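Local coordinates for protein ulvan Lyase-PL25 (Pseudoalteromonas sp. PLSV, PDB 5UAM) that degrades ulvan, the sulfated cell-wall polysaccharide of green seaweeds, acting as a polysaccharide lyase of family 25 with a beta-propeller fold, at residues Tyr379-Trp389 with Glu401-Ser412. Sequence-based numbering, arbitrary orientation.
Sequences YNQDNDAVLSW and EDKTVLRKDNAS
The outer beta hairpin of a four-stranded propeller blade joins 384-389 to the edge strand 401-408, and a classic beta bulge, which sets two residues of one strand against one of its neighbour, interrupts the antiparallel pairing. Here Val405 and Leu406 both face Leu387, whose O accepts a bond from Val405 N (2.9 Å) and a weak one from Leu406 N. Beyond it, Trp389 N donates to Lys403 O and Trp389 O accepts from Asp402 N. On the face carrying Val386 and Ser388, the extended Glu401 chain brings one oxygen to two hydroxyls: Ser388 OG donates to the anti lone pair of OE2 (2.6 Å), and Tyr379 OH donates to OE2 from the syn side, tilted from the carboxylate plane (2.7 Å). An alanine in place of Glu401 would probably leave both hydroxyls without this shared acceptor and the tyrosine ring freer to shift. Further along, Arg407, its CG anti to the backbone N (chi1 -172°), lays its guanidinium over Val386 CG2. Its NH1 donates in plane to a lone pair of Gln381 OE1, and a water links NH2 to Tyr379 OH. Past the strand end, the chain crosses to strand 412-415 of the next blade, as is typical of beta-propellers.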
loop_
_atom_site.group_PDB
_atom_site.type_symbol
_atom_site.label_atom_id
_atom_site.label_comp_id
_atom_site.label_asym_id
_atom_site.label_seq_id
_atom_site.Cartn_x
_atom_site.Cartn_y
_atom_site.Cartn_z
ATOM N N TYR A 379 8.847 -12.488 6.678
ATOM C CA TYR A 379 8.790 -12.808 8.093
ATOM C C TYR A 379 10.230 -12.880 8.564
ATOM O O TYR A 379 11.155 -12.858 7.757
ATOM C CB TYR A 379 8.011 -14.114 8.311
ATOM C CG TYR A 379 8.685 -15.356 7.778
ATOM C CD1 TYR A 379 8.564 -15.747 6.448
ATOM C CD2 TYR A 379 9.434 -16.150 8.614
ATOM C CE1 TYR A 379 9.190 -16.908 5.992
ATOM C CE2 TYR A 379 10.071 -17.298 8.164
ATOM C CZ TYR A 379 9.939 -17.676 6.852
ATOM O OH TYR A 379 10.572 -18.820 6.416
ATOM N N ASN A 380 10.439 -12.928 9.871
ATOM C CA ASN A 380 11.782 -13.107 10.389
ATOM C C ASN A 380 11.914 -14.471 11.049
ATOM O O ASN A 380 10.968 -14.998 11.644
ATOM C CB ASN A 380 12.224 -11.963 11.319
ATOM C CG ASN A 380 12.854 -10.782 10.546
ATOM O OD1 ASN A 380 12.341 -10.376 9.490
ATOM N ND2 ASN A 380 13.950 -10.231 11.063
ATOM N N GLN A 381 13.098 -15.048 10.910
ATOM C CA GLN A 381 13.477 -16.246 11.636
ATOM C C GLN A 381 14.698 -15.833 12.429
ATOM O O GLN A 381 15.751 -15.533 11.851
ATOM C CB GLN A 381 13.790 -17.428 10.720
ATOM C CG GLN A 381 14.113 -18.671 11.565
ATOM C CD GLN A 381 14.451 -19.909 10.759
ATOM O OE1 GLN A 381 15.171 -19.843 9.763
ATOM N NE2 GLN A 381 13.939 -21.056 11.200
ATOM N N ASP A 382 14.559 -15.798 13.749
ATOM C CA ASP A 382 15.605 -15.255 14.605
ATOM C C ASP A 382 15.819 -13.823 14.118
ATOM O O ASP A 382 14.834 -13.091 13.935
ATOM C CB ASP A 382 16.817 -16.177 14.556
ATOM C CG ASP A 382 16.483 -17.613 14.963
ATOM O OD1 ASP A 382 15.728 -17.797 15.942
ATOM O OD2 ASP A 382 16.968 -18.552 14.296
ATOM N N ASN A 383 17.052 -13.392 13.871
ATOM C CA ASN A 383 17.315 -12.037 13.416
ATOM C C ASN A 383 17.460 -11.944 11.907
ATOM O O ASN A 383 17.914 -10.911 11.400
ATOM C CB ASN A 383 18.557 -11.488 14.111
ATOM C CG ASN A 383 18.212 -10.720 15.360
ATOM O OD1 ASN A 383 18.508 -11.153 16.474
ATOM N ND2 ASN A 383 17.573 -9.566 15.181
ATOM N N ASP A 384 17.063 -12.981 11.179
ATOM C CA ASP A 384 17.169 -12.997 9.727
ATOM C C ASP A 384 15.854 -12.611 9.088
ATOM O O ASP A 384 14.784 -13.011 9.554
ATOM C CB ASP A 384 17.532 -14.383 9.215
ATOM C CG ASP A 384 18.899 -14.814 9.651
ATOM O OD1 ASP A 384 19.591 -14.030 10.344
ATOM O OD2 ASP A 384 19.267 -15.949 9.304
ATOM N N ALA A 385 15.949 -11.881 7.985
ATOM C CA ALA A 385 14.794 -11.513 7.184
ATOM C C ALA A 385 14.602 -12.534 6.073
ATOM O O ALA A 385 15.561 -12.891 5.388
ATOM C CB ALA A 385 15.048 -10.138 6.568
ATOM N N VAL A 386 13.368 -12.994 5.888
ATOM C CA VAL A 386 13.051 -13.989 4.869
ATOM C C VAL A 386 11.940 -13.436 3.987
ATOM O O VAL A 386 10.991 -12.813 4.485
ATOM C CB VAL A 386 12.613 -15.335 5.499
ATOM C CG1 VAL A 386 12.426 -16.381 4.416
ATOM C CG2 VAL A 386 13.622 -15.810 6.560
ATOM N N LEU A 387 12.052 -13.652 2.677
ATOM C CA LEU A 387 10.981 -13.373 1.720
ATOM C C LEU A 387 10.785 -14.650 0.913
ATOM O O LEU A 387 11.703 -15.077 0.198
ATOM C CB LEU A 387 11.326 -12.192 0.800
ATOM C CG LEU A 387 10.247 -11.802 -0.208
ATOM C CD1 LEU A 387 9.037 -11.260 0.508
ATOM C CD2 LEU A 387 10.766 -10.750 -1.140
ATOM N N SER A 388 9.624 -15.294 1.056
ATOM C CA SER A 388 9.428 -16.587 0.425
ATOM C C SER A 388 7.986 -16.737 -0.046
ATOM O O SER A 388 7.085 -16.035 0.410
ATOM C CB SER A 388 9.806 -17.728 1.358
ATOM O OG SER A 388 9.000 -17.707 2.523
ATOM N N TRP A 389 7.813 -17.658 -0.985
ATOM C CA TRP A 389 6.500 -17.989 -1.523
ATOM C C TRP A 389 5.812 -19.020 -0.637
ATOM O O TRP A 389 6.423 -20.005 -0.214
ATOM C CB TRP A 389 6.649 -18.582 -2.921
ATOM C CG TRP A 389 7.043 -17.579 -3.984
ATOM C CD1 TRP A 389 8.284 -17.363 -4.482
ATOM C CD2 TRP A 389 6.175 -16.651 -4.652
ATOM N NE1 TRP A 389 8.247 -16.358 -5.431
ATOM C CE2 TRP A 389 6.961 -15.922 -5.562
ATOM C CE3 TRP A 389 4.807 -16.398 -4.588
ATOM C CZ2 TRP A 389 6.424 -14.941 -6.396
ATOM C CZ3 TRP A 389 4.273 -15.416 -5.422
ATOM C CH2 TRP A 389 5.087 -14.707 -6.311
ATOM N N GLU A 401 5.328 -23.529 2.508
ATOM C CA GLU A 401 6.393 -22.683 1.987
ATOM C C GLU A 401 7.068 -23.362 0.797
ATOM O O GLU A 401 7.360 -24.564 0.834
ATOM C CB GLU A 401 7.413 -22.398 3.090
ATOM C CG GLU A 401 8.437 -21.325 2.729
ATOM C CD GLU A 401 9.348 -20.962 3.887
ATOM O OE1 GLU A 401 9.709 -21.871 4.662
ATOM O OE2 GLU A 401 9.724 -19.772 4.012
ATOM N N ASP A 402 7.294 -22.594 -0.261
ATOM C CA ASP A 402 8.035 -23.039 -1.436
ATOM C C ASP A 402 9.348 -22.253 -1.504
ATOM O O ASP A 402 10.085 -22.255 -0.514
ATOM C CB ASP A 402 7.139 -22.960 -2.671
ATOM C CG ASP A 402 7.748 -23.667 -3.874
ATOM O OD1 ASP A 402 8.686 -24.469 -3.680
ATOM O OD2 ASP A 402 7.297 -23.415 -5.012
ATOM N N LYS A 403 9.678 -21.599 -2.608
ATOM C CA LYS A 403 11.010 -21.043 -2.774
ATOM C C LYS A 403 11.196 -19.781 -1.936
ATOM O O LYS A 403 10.295 -18.944 -1.819
ATOM C CB LYS A 403 11.276 -20.718 -4.247
ATOM C CG LYS A 403 11.238 -21.916 -5.188
ATOM C CD LYS A 403 12.012 -21.621 -6.475
ATOM C CE LYS A 403 11.888 -22.742 -7.506
ATOM N NZ LYS A 403 10.837 -22.444 -8.526
ATOM N N THR A 404 12.388 -19.642 -1.367
ATOM C CA THR A 404 12.838 -18.381 -0.798
ATOM C C THR A 404 13.496 -17.549 -1.896
ATOM O O THR A 404 14.387 -18.027 -2.596
ATOM C CB THR A 404 13.828 -18.628 0.346
ATOM O OG1 THR A 404 13.147 -19.266 1.444
ATOM C CG2 THR A 404 14.435 -17.321 0.839
ATOM N N VAL A 405 13.053 -16.297 -2.030
ATOM C CA VAL A 405 13.521 -15.405 -3.079
ATOM C C VAL A 405 14.621 -14.478 -2.566
ATOM O O VAL A 405 15.477 -14.027 -3.332
ATOM C CB VAL A 405 12.312 -14.598 -3.593
ATOM C CG1 VAL A 405 12.717 -13.591 -4.616
ATOM C CG2 VAL A 405 11.255 -15.543 -4.168
ATOM N N LEU A 406 14.589 -14.162 -1.277
ATOM C CA LEU A 406 15.610 -13.303 -0.692
ATOM C C LEU A 406 15.677 -13.582 0.799
ATOM O O LEU A 406 14.641 -13.746 1.446
ATOM C CB LEU A 406 15.290 -11.812 -0.935
ATOM C CG LEU A 406 16.462 -10.853 -0.801
ATOM C CD1 LEU A 406 17.457 -11.055 -1.908
ATOM C CD2 LEU A 406 15.958 -9.421 -0.802
ATOM N N ARG A 407 16.895 -13.678 1.334
ATOM C CA ARG A 407 17.062 -13.900 2.759
ATOM C C ARG A 407 18.308 -13.150 3.189
ATOM O O ARG A 407 19.345 -13.274 2.537
ATOM C CB ARG A 407 17.209 -15.395 3.054
ATOM C CG ARG A 407 17.182 -15.706 4.530
ATOM C CD ARG A 407 17.185 -17.209 4.817
ATOM N NE ARG A 407 17.192 -17.431 6.261
ATOM C CZ ARG A 407 16.328 -18.185 6.930
ATOM N NH1 ARG A 407 16.452 -18.275 8.247
ATOM N NH2 ARG A 407 15.368 -18.866 6.307
ATOM N N LYS A 408 18.190 -12.338 4.238
ATOM C CA LYS A 408 19.335 -11.555 4.706
ATOM C C LYS A 408 19.466 -11.644 6.219
ATOM O O LYS A 408 18.524 -11.358 6.955
ATOM C CB LYS A 408 19.219 -10.094 4.269
ATOM C CG LYS A 408 19.142 -9.902 2.759
ATOM C CD LYS A 408 20.486 -10.130 2.120
ATOM C CE LYS A 408 20.404 -9.956 0.627
ATOM N NZ LYS A 408 21.720 -10.229 -0.011
ATOM N N ASP A 409 20.655 -11.985 6.682
ATOM C CA ASP A 409 20.922 -11.996 8.109
ATOM C C ASP A 409 20.886 -10.575 8.664
ATOM O O ASP A 409 21.264 -9.605 7.992
ATOM C CB ASP A 409 22.312 -12.579 8.387
ATOM C CG ASP A 409 22.548 -13.906 7.697
ATOM O OD1 ASP A 409 21.791 -14.868 7.938
ATOM O OD2 ASP A 409 23.520 -14.014 6.928
ATOM N N ASN A 410 20.492 -10.469 9.936
ATOM C CA ASN A 410 20.642 -9.231 10.690
ATOM C C ASN A 410 19.897 -8.080 10.036
ATOM O O ASN A 410 20.404 -6.960 9.957
ATOM C CB ASN A 410 22.121 -8.895 10.899
ATOM C CG ASN A 410 22.894 -10.065 11.445
ATOM O OD1 ASN A 410 23.921 -10.489 10.876
ATOM N ND2 ASN A 410 22.440 -10.589 12.572
ATOM N N ALA A 411 18.667 -8.347 9.608
ATOM C CA ALA A 411 17.899 -7.362 8.866
ATOM C C ALA A 411 16.423 -7.693 9.011
ATOM O O ALA A 411 16.045 -8.744 9.524
ATOM C CB ALA A 411 18.276 -7.398 7.382
ATOM N N SER A 412 15.588 -6.764 8.544
ATOM C CA SER A 412 14.170 -7.025 8.337
ATOM C C SER A 412 13.790 -6.384 7.015
ATOM O O SER A 412 14.449 -5.463 6.548
ATOM C CB SER A 412 13.278 -6.482 9.460
ATOM O OG SER A 412 13.335 -5.074 9.534
HETATM O O HOH W 1 12.822 -19.862 7.778
#